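Local coordinates for protein Udp-n-acetylglucosamine pyrophosphorylase (Trypanosoma brucei, PDB 4BQH) that probably catalyses the formation of UDP-N-acetylglucosamine and diphosphate from UTP and N-acetylglucosamine 1-phosphate, and is held here with an allosteric inhibitor, at residues A18-I23 with H53-L58; I223-E226 with R230-A233. All blocks are in the same frame, centred on the assembly; numbering follows the deposited sequence.

Contact 1: A18-I23 with H53-L58. With 9VU ((3S)-3-[2-(1,3-benzodioxol-5-yl)-2-oxidanylidene-ethyl]-4-bromanyl-5-methyl-3-oxidanyl-1H-indol-2-one), chain C.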
loop_
_atom_site.group_PDB
_atom_site.type_symbol
_atom_site.label_atom_id
_atom_site.label_comp_id
_atom_site.label_asym_id
_atom_site.label_seq_id
_atom_site.Cartn_x
_atom_site.Cartn_y
_atom_site.Cartn_z
ATOM N N ALA A 18 18.610 22.959 -17.192
ATOM C CA ALA A 18 17.977 21.616 -17.173
ATOM C C ALA A 18 17.681 20.984 -18.543
ATOM O O ALA A 18 17.072 19.908 -18.624
ATOM C CB ALA A 18 16.716 21.644 -16.315
ATOM N N ASN A 19 18.129 21.624 -19.619
ATOM C CA ASN A 19 17.886 21.139 -20.981
ATOM C C ASN A 19 16.390 21.046 -21.318
ATOM O O ASN A 19 15.970 20.225 -22.137
ATOM C CB ASN A 19 18.604 19.804 -21.243
ATOM C CG ASN A 19 20.076 19.986 -21.535
ATOM O OD1 ASN A 19 20.906 19.199 -21.083
ATOM N ND2 ASN A 19 20.409 21.028 -22.290
ATOM N N GLN A 20 15.590 21.894 -20.682
ATOM C CA GLN A 20 14.151 21.912 -20.915
ATOM C C GLN A 20 13.726 23.364 -21.114
ATOM O O GLN A 20 12.782 23.860 -20.490
ATOM C CB GLN A 20 13.410 21.237 -19.741
ATOM C CG GLN A 20 13.710 19.732 -19.625
ATOM C CD GLN A 20 13.145 18.899 -20.767
ATOM O OE1 GLN A 20 12.239 19.327 -21.475
ATOM N NE2 GLN A 20 13.676 17.689 -20.948
ATOM N N ASP A 21 14.444 24.051 -21.997
ATOM C CA ASP A 21 14.328 25.511 -22.073
ATOM C C ASP A 21 12.954 26.037 -22.487
ATOM O O ASP A 21 12.613 27.185 -22.180
ATOM C CB ASP A 21 15.422 26.082 -22.973
ATOM C CG ASP A 21 16.783 26.066 -22.320
ATOM O OD1 ASP A 21 16.897 25.801 -21.097
ATOM O OD2 ASP A 21 17.768 26.339 -23.047
ATOM N N HIS A 22 12.161 25.215 -23.177
ATOM C CA HIS A 22 10.795 25.617 -23.546
ATOM C C HIS A 22 9.916 25.851 -22.326
ATOM O O HIS A 22 9.038 26.712 -22.339
ATOM C CB HIS A 22 10.180 24.622 -24.527
ATOM C CG HIS A 22 10.047 23.216 -23.975
ATOM N ND1 HIS A 22 11.119 22.462 -23.636
ATOM C CD2 HIS A 22 8.912 22.445 -23.684
ATOM C CE1 HIS A 22 10.691 21.269 -23.157
ATOM N NE2 HIS A 22 9.343 21.260 -23.197
ATOM N N ILE A 23 10.172 25.117 -21.238
ATOM C CA ILE A 23 9.448 25.334 -19.985
ATOM C C ILE A 23 9.932 26.619 -19.307
ATOM O O ILE A 23 9.141 27.385 -18.765
ATOM C CB ILE A 23 9.625 24.137 -19.029
ATOM C CG1 ILE A 23 9.160 22.846 -19.734
ATOM C CG2 ILE A 23 8.877 24.353 -17.721
ATOM C CD1 ILE A 23 9.143 21.638 -18.834
ATOM N N HIS A 53 18.293 15.399 -13.592
ATOM C CA HIS A 53 18.336 13.984 -13.271
ATOM C C HIS A 53 17.347 13.223 -14.125
ATOM O O HIS A 53 17.648 12.151 -14.636
ATOM C CB HIS A 53 18.055 13.767 -11.779
ATOM C CG HIS A 53 17.856 12.327 -11.420
ATOM N ND1 HIS A 53 18.825 11.397 -11.592
ATOM C CD2 HIS A 53 16.743 11.657 -10.930
ATOM C CE1 HIS A 53 18.352 10.191 -11.213
ATOM N NE2 HIS A 53 17.088 10.355 -10.786
ATOM N N PHE A 54 16.147 13.765 -14.310
ATOM C CA PHE A 54 15.162 13.044 -15.127
ATOM C C PHE A 54 15.476 12.916 -16.620
ATOM O O PHE A 54 15.003 11.971 -17.268
ATOM C CB PHE A 54 13.747 13.543 -14.856
ATOM C CG PHE A 54 13.065 12.771 -13.751
ATOM C CD1 PHE A 54 12.502 11.511 -14.021
ATOM C CD2 PHE A 54 13.053 13.255 -12.439
ATOM C CE1 PHE A 54 11.892 10.771 -13.010
ATOM C CE2 PHE A 54 12.438 12.516 -11.414
ATOM C CZ PHE A 54 11.879 11.265 -11.701
ATOM N N ASN A 55 16.274 13.839 -17.168
ATOM C CA ASN A 55 16.818 13.603 -18.514
ATOM C C ASN A 55 17.655 12.323 -18.567
ATOM O O ASN A 55 17.550 11.539 -19.513
ATOM C CB ASN A 55 17.655 14.792 -18.991
ATOM C CG ASN A 55 16.859 16.085 -19.048
ATOM O OD1 ASN A 55 15.653 16.102 -19.356
ATOM N ND2 ASN A 55 17.546 17.191 -18.763
ATOM N N ASP A 56 18.474 12.096 -17.537
ATOM C CA ASP A 56 19.268 10.858 -17.461
ATOM C C ASP A 56 18.370 9.648 -17.273
ATOM O O ASP A 56 18.641 8.585 -17.818
ATOM C CB ASP A 56 20.229 10.911 -16.268
ATOM C CG ASP A 56 21.357 11.892 -16.469
ATOM O OD1 ASP A 56 21.669 12.218 -17.632
ATOM O OD2 ASP A 56 21.943 12.343 -15.459
ATOM N N VAL A 57 17.314 9.824 -16.480
ATOM C CA VAL A 57 16.360 8.744 -16.247
ATOM C C VAL A 57 15.729 8.356 -17.585
ATOM O O VAL A 57 15.655 7.169 -17.937
ATOM C CB VAL A 57 15.274 9.175 -15.236
ATOM C CG1 VAL A 57 14.182 8.110 -15.147
ATOM C CG2 VAL A 57 15.896 9.412 -13.859
ATOM N N LEU A 58 15.294 9.354 -18.350
ATOM C CA LEU A 58 14.638 9.055 -19.628
ATOM C C LEU A 58 15.596 8.308 -20.541
ATOM O O LEU A 58 15.244 7.286 -21.137
ATOM C CB LEU A 58 14.184 10.330 -20.338
ATOM C CG LEU A 58 13.566 10.119 -21.736
ATOM C CD1 LEU A 58 12.233 9.385 -21.609
ATOM C CD2 LEU A 58 13.380 11.480 -22.406
HETATM O OAN 9VU C . 14.073 13.908 -8.958
HETATM C CAH 9VU C . 14.122 13.556 -7.763
HETATM N NAG 9VU C . 14.188 14.409 -6.737
HETATM C CAC 9VU C . 14.264 13.696 -5.580
HETATM C CAB 9VU C . 14.368 14.148 -4.326
HETATM C CAA 9VU C . 14.470 13.294 -3.216
HETATM C CAF 9VU C . 14.477 11.915 -3.458
HETATM C CAJ 9VU C . 14.584 11.000 -2.356
HETATM C CAE 9VU C . 14.366 11.487 -4.800
HETATM BR BRA 9VU C . 14.312 9.609 -5.079
HETATM C CAD 9VU C . 14.260 12.359 -5.842
HETATM C CAI 9VU C . 14.168 12.222 -7.272
HETATM O OAL 9VU C . 15.378 11.656 -7.785
HETATM C CAM 9VU C . 13.049 11.281 -7.793
HETATM C CAO 9VU C . 11.623 11.811 -7.535
HETATM O OAP 9VU C . 11.502 12.973 -7.119
HETATM C CAQ 9VU C . 10.523 10.955 -7.839
HETATM C CAV 9VU C . 10.669 9.583 -8.053
HETATM C CAU 9VU C . 9.618 8.798 -8.350
HETATM O OAY 9VU C . 9.593 7.451 -8.573
HETATM C CAX 9VU C . 8.316 7.235 -9.235
HETATM O OAW 9VU C . 7.494 8.289 -8.719
HETATM C CAT 9VU C . 8.381 9.290 -8.426
HETATM C CAS 9VU C . 8.158 10.598 -8.216
HETATM C CAR 9VU C . 9.216 11.453 -7.908
HETATM O O HOH W 1 20.528 16.895 -18.761
#

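Contact 2: I223-E226 with R230-A233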
loop_
_atom_site.group_PDB
_atom_site.type_symbol
_atom_site.label_atom_id
_atom_site.label_comp_id
_atom_site.label_asym_id
_atom_site.label_seq_id
_atom_site.Cartn_x
_atom_site.Cartn_y
_atom_site.Cartn_z
ATOM N N ILE A 223 10.189 17.625 -22.506
ATOM C CA ILE A 223 8.965 17.449 -21.734
ATOM C C ILE A 223 7.791 17.925 -22.588
ATOM O O ILE A 223 7.845 19.013 -23.204
ATOM C CB ILE A 223 9.025 18.201 -20.388
ATOM C CG1 ILE A 223 10.021 17.496 -19.454
ATOM C CG2 ILE A 223 7.662 18.230 -19.704
ATOM C CD1 ILE A 223 10.334 18.232 -18.159
ATOM N N ILE A 224 6.739 17.112 -22.630
ATOM C CA ILE A 224 5.551 17.463 -23.390
ATOM C C ILE A 224 4.703 18.439 -22.577
ATOM O O ILE A 224 4.596 18.311 -21.362
ATOM C CB ILE A 224 4.739 16.206 -23.739
ATOM C CG1 ILE A 224 5.546 15.288 -24.674
ATOM C CG2 ILE A 224 3.382 16.585 -24.364
ATOM C CD1 ILE A 224 5.048 13.853 -24.724
ATOM N N MET A 225 4.129 19.438 -23.258
ATOM C CA MET A 225 3.184 20.360 -22.646
ATOM C C MET A 225 1.755 19.879 -22.869
ATOM O O MET A 225 1.364 19.594 -24.012
ATOM C CB MET A 225 3.347 21.775 -23.248
ATOM C CG MET A 225 4.752 22.366 -23.157
ATOM S SD MET A 225 5.263 22.561 -21.440
ATOM C CE MET A 225 4.230 23.950 -20.932
ATOM N N GLU A 226 0.984 19.763 -21.788
ATOM C CA GLU A 226 -0.447 19.494 -21.907
ATOM C C GLU A 226 -1.142 20.732 -22.510
ATOM O O GLU A 226 -2.027 20.623 -23.380
ATOM C CB GLU A 226 -1.044 19.155 -20.551
ATOM C CG GLU A 226 -2.501 18.710 -20.620
ATOM C CD GLU A 226 -3.034 18.168 -19.304
ATOM O OE1 GLU A 226 -2.278 18.096 -18.308
ATOM O OE2 GLU A 226 -4.226 17.804 -19.271
ATOM N N ARG A 230 0.635 24.062 -18.363
ATOM C CA ARG A 230 0.705 22.758 -17.690
ATOM C C ARG A 230 1.576 21.781 -18.452
ATOM O O ARG A 230 1.384 21.582 -19.655
ATOM C CB ARG A 230 -0.697 22.173 -17.506
ATOM C CG ARG A 230 -0.726 20.918 -16.638
ATOM C CD ARG A 230 -2.136 20.551 -16.199
ATOM N NE ARG A 230 -2.101 19.390 -15.297
ATOM C CZ ARG A 230 -1.823 19.469 -13.996
ATOM N NH1 ARG A 230 -1.534 20.647 -13.447
ATOM N NH2 ARG A 230 -1.818 18.371 -13.254
ATOM N N ILE A 231 2.539 21.176 -17.755
ATOM C CA ILE A 231 3.322 20.114 -18.366
ATOM C C ILE A 231 2.608 18.785 -18.229
ATOM O O ILE A 231 1.826 18.566 -17.309
ATOM C CB ILE A 231 4.759 19.996 -17.802
ATOM C CG1 ILE A 231 4.767 19.412 -16.401
ATOM C CG2 ILE A 231 5.508 21.317 -17.868
ATOM C CD1 ILE A 231 6.116 18.800 -16.051
ATOM N N CYS A 232 2.871 17.906 -19.184
ATOM C CA CYS A 232 2.388 16.560 -19.124
ATOM C C CYS A 232 3.157 15.862 -17.995
ATOM O O CYS A 232 4.384 15.864 -17.969
ATOM C CB CYS A 232 2.661 15.851 -20.444
ATOM S SG CYS A 232 1.740 14.320 -20.458
ATOM N N ALA A 233 2.414 15.317 -17.043
ATOM C CA ALA A 233 3.007 14.549 -15.931
ATOM C C ALA A 233 2.000 13.509 -15.473
ATOM O O ALA A 233 0.786 13.629 -15.716
ATOM C CB ALA A 233 3.442 15.465 -14.775
HETATM O O HOH W 2 -0.369 16.833 -16.738
#

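Contact 1: A18-I23 with H53-L58
N55 reaches out from helix 51-64 and puts both ends of its amide to use against the chain that leads into helix 21-29. Its ND2 gives a hydrogen bond of 2.8 Å to the backbone O of A18, which lies almost exactly in the plane of the N55 amide; seen from A18, the donor stands above the carbonyl plane. On the other branch OD1 accepts from NE2 of Q20 at 3.0 Å, with an N-H...O angle of 160°. The two side chains approach from opposite directions, their amide planes turned 36° apart. Q20, the N-cap residue of helix 21-29, meets N55 with its amide end because its chain is folded at CG (chi2 -68°), and its grip goes further: OE1 accepts from the backbone N of I223, and NE2 also donates to the O of G221. This is the tight, partly buried half of the contact, where A18 is covered in addition by F51 and R52.

The other half is loose. N19, exposed to solvent, brings only its CB near N55 ND2, at 3.8 Å, and its OD1 is linked to that same ND2 through a water, 3.0 Å from ND2 and a longer 3.3 Å from OD1.

The same turns of helix 51-64 carry two residues of the inhibitor pocket. CE2 of F54 lies 3.3 Å from the lactam oxygen OAN of the ligand, which sits at the ring edge, while CD2 of H53 comes within 3.4 Å of the hydroxyl OAL. The link between helix 51-64 and the start of helix 21-29 is thus made by neutral amide groups, of side chain and backbone, with directional bonds that fix the rotation of the N55 amide while its neighbours H53 and F54 meet the inhibitor.

Contact 2: I223-E226 with R230-A233
I223 CG2 packs against I231 CB at 3.9 Å and forms the apolar centre of this small hairpin, the two side chains running at a slant to each other. I231 CG2 also takes the sulfur of M225, 3.8 Å away: the M225 chain starts off away from the partner strand, and the bend at chi2 (-62°) carries SD back to it. I224 CB and C232 CB make a further apolar contact at 3.9 Å.

M225 and I231 are an antiparallel non-hydrogen-bonded pair. Beside them C232 N donates to I224 O at 2.8 Å, whereas the bond from E226 N to R230 O is weak, its N-H...O angle only 127°.

At the polar edge E226 and R230 run alongside each other, and OE1 of E226 meets the edge of the guanidinium in a salt bridge, 3.3 Å from NE; the hydrogen bond within it is weak. A water bound to this OE1, 2.8 Å away, also joins I231 O and A233 N. R230 has a second acidic partner, E45, through NH2.

C232 is disulfide-bonded to C215, beside strand 213-214, which completes the three-stranded sheet. Helices 21-29 and 32-44 cover I231 through I23 and L38, while I387 of strand 381-387 touches I224 and C232.

Along the chain, contact 1 closes before contact 2 opens, yet their centres are only 12 Å apart, on the same side of the molecule. Helix 21-29 and the chain leading into it join them. Besides the Q20 bond to I223 N, NE2 of H22 lies 2.7 Å from I223 O, a probable hydrogen bond, and I23 CD1 packs on both I223 and I231. The chain entering helix 21-29 thus touches helix 51-64 through Q20 and the preceding residues, and the hairpin of strands 225-227 and 230-234 through Q20, H22 and I23. Helix 51-64 meets the inhibitor directly, while the I223 side chain stands back from it, about 11 Å away.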